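Local coordinates for beta-Ala-His dipeptidase (Homo sapiens, PDB 3DLJ), which hydrolyses Xaa-His dipeptides, carnosine and anserine above all, as a secreted, zinc-dependent metallopeptidase of the M20 family, at residues A[116-119]-A[124-127]; A[444-449]-A[475-480]. One frame throughout, in Å; residues are numbered along the deposited sequence.

Interaction 1 (A[116-119]-A[124-127]); sequences ADRG and TDPY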
loop_
_atom_site.group_PDB
_atom_site.type_symbol
_atom_site.label_atom_id
_atom_site.label_comp_id
_atom_site.label_asym_id
_atom_site.label_seq_id
_atom_site.Cartn_x
_atom_site.Cartn_y
_atom_site.Cartn_z
ATOM N N ALA A 116 -2.958 -14.942 -0.376
ATOM C CA ALA A 116 -4.307 -15.141 -0.840
ATOM C C ALA A 116 -4.649 -16.612 -0.743
ATOM O O ALA A 116 -4.077 -17.466 -1.442
ATOM C CB ALA A 116 -4.453 -14.658 -2.264
ATOM N N ASP A 117 -5.575 -16.927 0.145
ATOM C CA ASP A 117 -6.115 -18.268 0.165
ATOM C C ASP A 117 -7.524 -18.184 -0.350
ATOM O O ASP A 117 -8.290 -17.319 0.065
ATOM C CB ASP A 117 -6.061 -18.859 1.580
ATOM C CG ASP A 117 -4.707 -19.520 1.889
ATOM O OD1 ASP A 117 -3.766 -19.426 1.051
ATOM O OD2 ASP A 117 -4.586 -20.138 2.977
ATOM N N ARG A 118 -7.861 -19.073 -1.268
ATOM C CA ARG A 118 -9.204 -19.121 -1.832
ATOM C C ARG A 118 -10.288 -19.338 -0.771
ATOM O O ARG A 118 -11.381 -18.772 -0.863
ATOM C CB ARG A 118 -9.277 -20.186 -2.912
ATOM C CG ARG A 118 -10.516 -20.080 -3.716
ATOM C CD ARG A 118 -10.439 -20.983 -4.905
ATOM N NE ARG A 118 -11.633 -20.772 -5.693
ATOM C CZ ARG A 118 -11.768 -21.130 -6.955
ATOM N NH1 ARG A 118 -10.767 -21.745 -7.590
ATOM N NH2 ARG A 118 -12.918 -20.861 -7.574
ATOM N N GLY A 119 -9.970 -20.129 0.251
ATOM C CA GLY A 119 -10.875 -20.326 1.394
ATOM C C GLY A 119 -11.183 -19.079 2.207
ATOM O O GLY A 119 -12.120 -19.078 3.019
ATOM N N THR A 124 -13.102 -16.439 -7.129
ATOM C CA THR A 124 -12.245 -16.899 -8.210
ATOM C C THR A 124 -10.973 -17.441 -7.589
ATOM O O THR A 124 -10.704 -17.233 -6.400
ATOM C CB THR A 124 -11.879 -15.747 -9.188
ATOM O OG1 THR A 124 -11.171 -14.717 -8.484
ATOM C CG2 THR A 124 -13.124 -15.158 -9.863
ATOM N N ASP A 125 -10.189 -18.154 -8.384
ATOM C CA ASP A 125 -8.860 -18.568 -7.959
ATOM C C ASP A 125 -7.968 -17.303 -7.918
ATOM O O ASP A 125 -7.733 -16.680 -8.961
ATOM C CB ASP A 125 -8.327 -19.633 -8.925
ATOM C CG ASP A 125 -6.947 -20.125 -8.554
ATOM O OD1 ASP A 125 -6.226 -19.412 -7.849
ATOM O OD2 ASP A 125 -6.554 -21.224 -8.991
ATOM N N PRO A 126 -7.485 -16.910 -6.713
ATOM C CA PRO A 126 -6.733 -15.648 -6.534
ATOM C C PRO A 126 -5.563 -15.443 -7.501
ATOM O O PRO A 126 -5.222 -14.314 -7.814
ATOM C CB PRO A 126 -6.202 -15.744 -5.090
ATOM C CG PRO A 126 -6.455 -17.126 -4.646
ATOM C CD PRO A 126 -7.610 -17.643 -5.443
ATOM N N TYR A 127 -4.974 -16.543 -7.966
ATOM C CA TYR A 127 -3.797 -16.516 -8.823
ATOM C C TYR A 127 -4.099 -16.822 -10.293
ATOM O O TYR A 127 -3.185 -17.019 -11.104
ATOM C CB TYR A 127 -2.703 -17.425 -8.256
ATOM C CG TYR A 127 -2.145 -16.901 -6.947
ATOM C CD1 TYR A 127 -2.422 -17.548 -5.717
ATOM C CD2 TYR A 127 -1.385 -15.736 -6.921
ATOM C CE1 TYR A 127 -1.925 -17.042 -4.503
ATOM C CE2 TYR A 127 -0.881 -15.228 -5.715
ATOM C CZ TYR A 127 -1.156 -15.870 -4.520
ATOM O OH TYR A 127 -0.641 -15.336 -3.366
HETATM O O HOH W 1 -0.579 -16.653 -1.097
#
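The guanidinium of R118 lies flat against the backbone between T124 and D125: over one face sit the T124 carbonyl carbon, 3.7 Å above the plane, and D125 N, both above the centre of the group. Beside this face, R118 NH1 comes within 3.5 Å of D125 CB, while its separation from D125 OD2, 4.5 Å, is too long for a salt bridge. The second flat group, the Y127 ring, receives a water at its edge, in plane, 2.6 Å from Y127 OH; the same water accepts from A116 N at 3.0 Å and thus ties the two segments together. A116 O approaches the ring obliquely. With CG anti to its backbone N (chi1 -167°) and the chain extended as far as NE, R118 runs past the P126 ring at about a right angle and reaches T124. The apolar centre is A116 CB against P126 CB, a tight 3.5 Å. D125 closes an Asx turn, its OD1 accepting from Y127 N at 3.1 Å from above the carboxylate plane. A phenylalanine in place of Y127 would probably leave the bridging water without its second partner and loosen the link to A116 N. W122 and R139 also touch A116, and P126 shares a backbone hydrogen bond with R139. The contact thus closes a turn of the loop after strand 104-110: its direct contacts are van der Waals packing, with the guanidinium laid over the T124-D125 peptide, the hydrogen bonding between the two segments passes through one water, and the charges of R118 and D125 probably add only a loose attraction.

Interaction 2 (A[444-449]-A[475-480]); sequences VLIPLG and AAFFLE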
loop_
_atom_site.group_PDB
_atom_site.type_symbol
_atom_site.label_atom_id
_atom_site.label_comp_id
_atom_site.label_asym_id
_atom_site.label_seq_id
_atom_site.Cartn_x
_atom_site.Cartn_y
_atom_site.Cartn_z
ATOM N N VAL A 444 6.137 11.635 -6.565
ATOM C CA VAL A 444 4.763 11.881 -7.016
ATOM C C VAL A 444 3.942 10.587 -6.995
ATOM O O VAL A 444 4.339 9.568 -7.573
ATOM C CB VAL A 444 4.716 12.560 -8.428
ATOM C CG1 VAL A 444 5.534 11.770 -9.438
ATOM C CG2 VAL A 444 3.278 12.727 -8.922
ATOM N N LEU A 445 2.801 10.623 -6.323
ATOM C CA LEU A 445 1.933 9.450 -6.288
ATOM C C LEU A 445 0.832 9.525 -7.336
ATOM O O LEU A 445 -0.077 10.344 -7.246
ATOM C CB LEU A 445 1.341 9.214 -4.890
ATOM C CG LEU A 445 2.287 9.203 -3.692
ATOM C CD1 LEU A 445 1.453 9.089 -2.447
ATOM C CD2 LEU A 445 3.287 8.074 -3.763
ATOM N N ILE A 446 0.926 8.649 -8.334
ATOM C CA ILE A 446 -0.076 8.570 -9.395
ATOM C C ILE A 446 -0.909 7.290 -9.239
ATOM O O ILE A 446 -0.496 6.225 -9.668
ATOM C CB ILE A 446 0.570 8.648 -10.808
ATOM C CG1 ILE A 446 1.592 9.807 -10.861
ATOM C CG2 ILE A 446 -0.507 8.815 -11.867
ATOM C CD1 ILE A 446 2.354 9.952 -12.180
ATOM N N PRO A 447 -2.092 7.408 -8.626
ATOM C CA PRO A 447 -2.948 6.256 -8.412
ATOM C C PRO A 447 -3.521 5.754 -9.740
ATOM O O PRO A 447 -3.950 6.563 -10.548
ATOM C CB PRO A 447 -4.050 6.799 -7.488
ATOM C CG PRO A 447 -4.072 8.299 -7.718
ATOM C CD PRO A 447 -2.682 8.675 -8.133
ATOM N N LEU A 448 -3.483 4.431 -9.969
ATOM C CA LEU A 448 -4.183 3.812 -11.110
ATOM C C LEU A 448 -5.426 3.037 -10.675
ATOM O O LEU A 448 -6.334 2.793 -11.483
ATOM C CB LEU A 448 -3.268 2.883 -11.931
ATOM C CG LEU A 448 -2.157 3.427 -12.835
ATOM C CD1 LEU A 448 -1.838 2.423 -13.954
ATOM C CD2 LEU A 448 -2.551 4.739 -13.407
ATOM N N GLY A 449 -5.475 2.672 -9.399
ATOM C CA GLY A 449 -6.570 1.872 -8.882
ATOM C C GLY A 449 -7.880 2.596 -8.650
ATOM O O GLY A 449 -7.904 3.795 -8.385
ATOM N N ALA A 475 2.389 7.108 -20.528
ATOM C CA ALA A 475 2.937 7.585 -21.828
ATOM C C ALA A 475 2.934 9.136 -21.959
ATOM O O ALA A 475 3.974 9.759 -22.247
ATOM C CB ALA A 475 2.184 6.935 -22.988
ATOM N N ALA A 476 1.778 9.755 -21.718
ATOM C CA ALA A 476 1.661 11.217 -21.711
ATOM C C ALA A 476 2.631 11.885 -20.706
ATOM O O ALA A 476 3.206 12.956 -20.985
ATOM C CB ALA A 476 0.211 11.629 -21.414
ATOM N N PHE A 477 2.801 11.233 -19.554
ATOM C CA PHE A 477 3.581 11.737 -18.439
ATOM C C PHE A 477 5.069 11.808 -18.776
ATOM O O PHE A 477 5.731 12.803 -18.447
ATOM C CB PHE A 477 3.309 10.871 -17.198
ATOM C CG PHE A 477 4.071 11.286 -15.973
ATOM C CD1 PHE A 477 3.759 12.470 -15.297
ATOM C CD2 PHE A 477 5.088 10.483 -15.472
ATOM C CE1 PHE A 477 4.448 12.841 -14.138
ATOM C CE2 PHE A 477 5.787 10.859 -14.321
ATOM C CZ PHE A 477 5.462 12.043 -13.654
ATOM N N PHE A 478 5.587 10.769 -19.444
ATOM C CA PHE A 478 6.974 10.786 -19.944
ATOM C C PHE A 478 7.246 12.101 -20.665
ATOM O O PHE A 478 8.282 12.746 -20.448
ATOM C CB PHE A 478 7.268 9.632 -20.917
ATOM C CG PHE A 478 7.121 8.259 -20.322
ATOM C CD1 PHE A 478 6.958 7.152 -21.158
ATOM C CD2 PHE A 478 7.116 8.063 -18.953
ATOM C CE1 PHE A 478 6.807 5.877 -20.640
ATOM C CE2 PHE A 478 6.959 6.785 -18.426
ATOM C CZ PHE A 478 6.806 5.691 -19.274
ATOM N N LEU A 479 6.295 12.472 -21.521
ATOM C CA LEU A 479 6.398 13.636 -22.373
ATOM C C LEU A 479 6.339 14.928 -21.545
ATOM O O LEU A 479 7.088 15.868 -21.802
ATOM C CB LEU A 479 5.315 13.586 -23.458
ATOM C CG LEU A 479 5.399 14.558 -24.638
ATOM C CD1 LEU A 479 6.644 14.323 -25.497
ATOM C CD2 LEU A 479 4.133 14.449 -25.503
ATOM N N GLU A 480 5.487 14.948 -20.526
ATOM C CA GLU A 480 5.350 16.120 -19.666
ATOM C C GLU A 480 6.587 16.391 -18.803
ATOM O O GLU A 480 6.982 17.538 -18.622
ATOM C CB GLU A 480 4.087 16.007 -18.810
ATOM C CG GLU A 480 2.788 16.126 -19.611
ATOM C CD GLU A 480 2.516 17.541 -20.099
ATOM O OE1 GLU A 480 3.252 18.488 -19.722
ATOM O OE2 GLU A 480 1.543 17.712 -20.864
#
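Two torsions aim the partners at each other: I446 carries CG1 anti to its carbonyl carbon (chi1 -47°) and continues extended to CD1, while F477 sets CG anti to its backbone N (chi1 179°), which sends the ring out from the helix toward the strand end. The methyl I446 CD1 therefore lands over the middle of the F477 ring, 4.0 Å from the centroid and only 8° off the ring normal, a CH-pi contact in which F477 CE1, CE2 and CZ lie at nearly equal range. V444, two residues earlier and pointing to the same side, adds its CG1 at 4.2 Å from F477 CZ, approaching the ring obliquely. With the nearest CA atoms, those of I446 and F477, 10.3 Å apart, the side chains alone span the gap, and all three are buried. This is helix-on-sheet packing. Strand 444-445 is the outermost strand of the six-stranded mixed sheet, pairing in parallel with strand 201-204, whose V203 touches V444, I446 and F477. Helix 464-482 lies over it, with A407 and A411 of helix 403-416 also against F477, while F478 turns to W151 of helix 141-160 in an edge-to-face pair.

Interaction 1 and interaction 2 share no element of secondary structure and do not touch; their centres are 30 Å apart and their nearest atoms about 16 Å. Interaction 2 is wholly buried and joins a sheet edge to the C-terminal helix through apolar groups alone. Interaction 1, only partly buried, folds one loop upon itself and mixes an apolar centre with a bridging water and an exposed arginine. It also covers more surface, 281 Å² against 99 Å². Neither supplies a metal ligand, although the side chains of A116 and I446 lie about 12 and 13 Å from a bound zinc ion. Here the partly exposed loop contact draws on water and charge, while the buried helix-sheet contact needs only apolar packing.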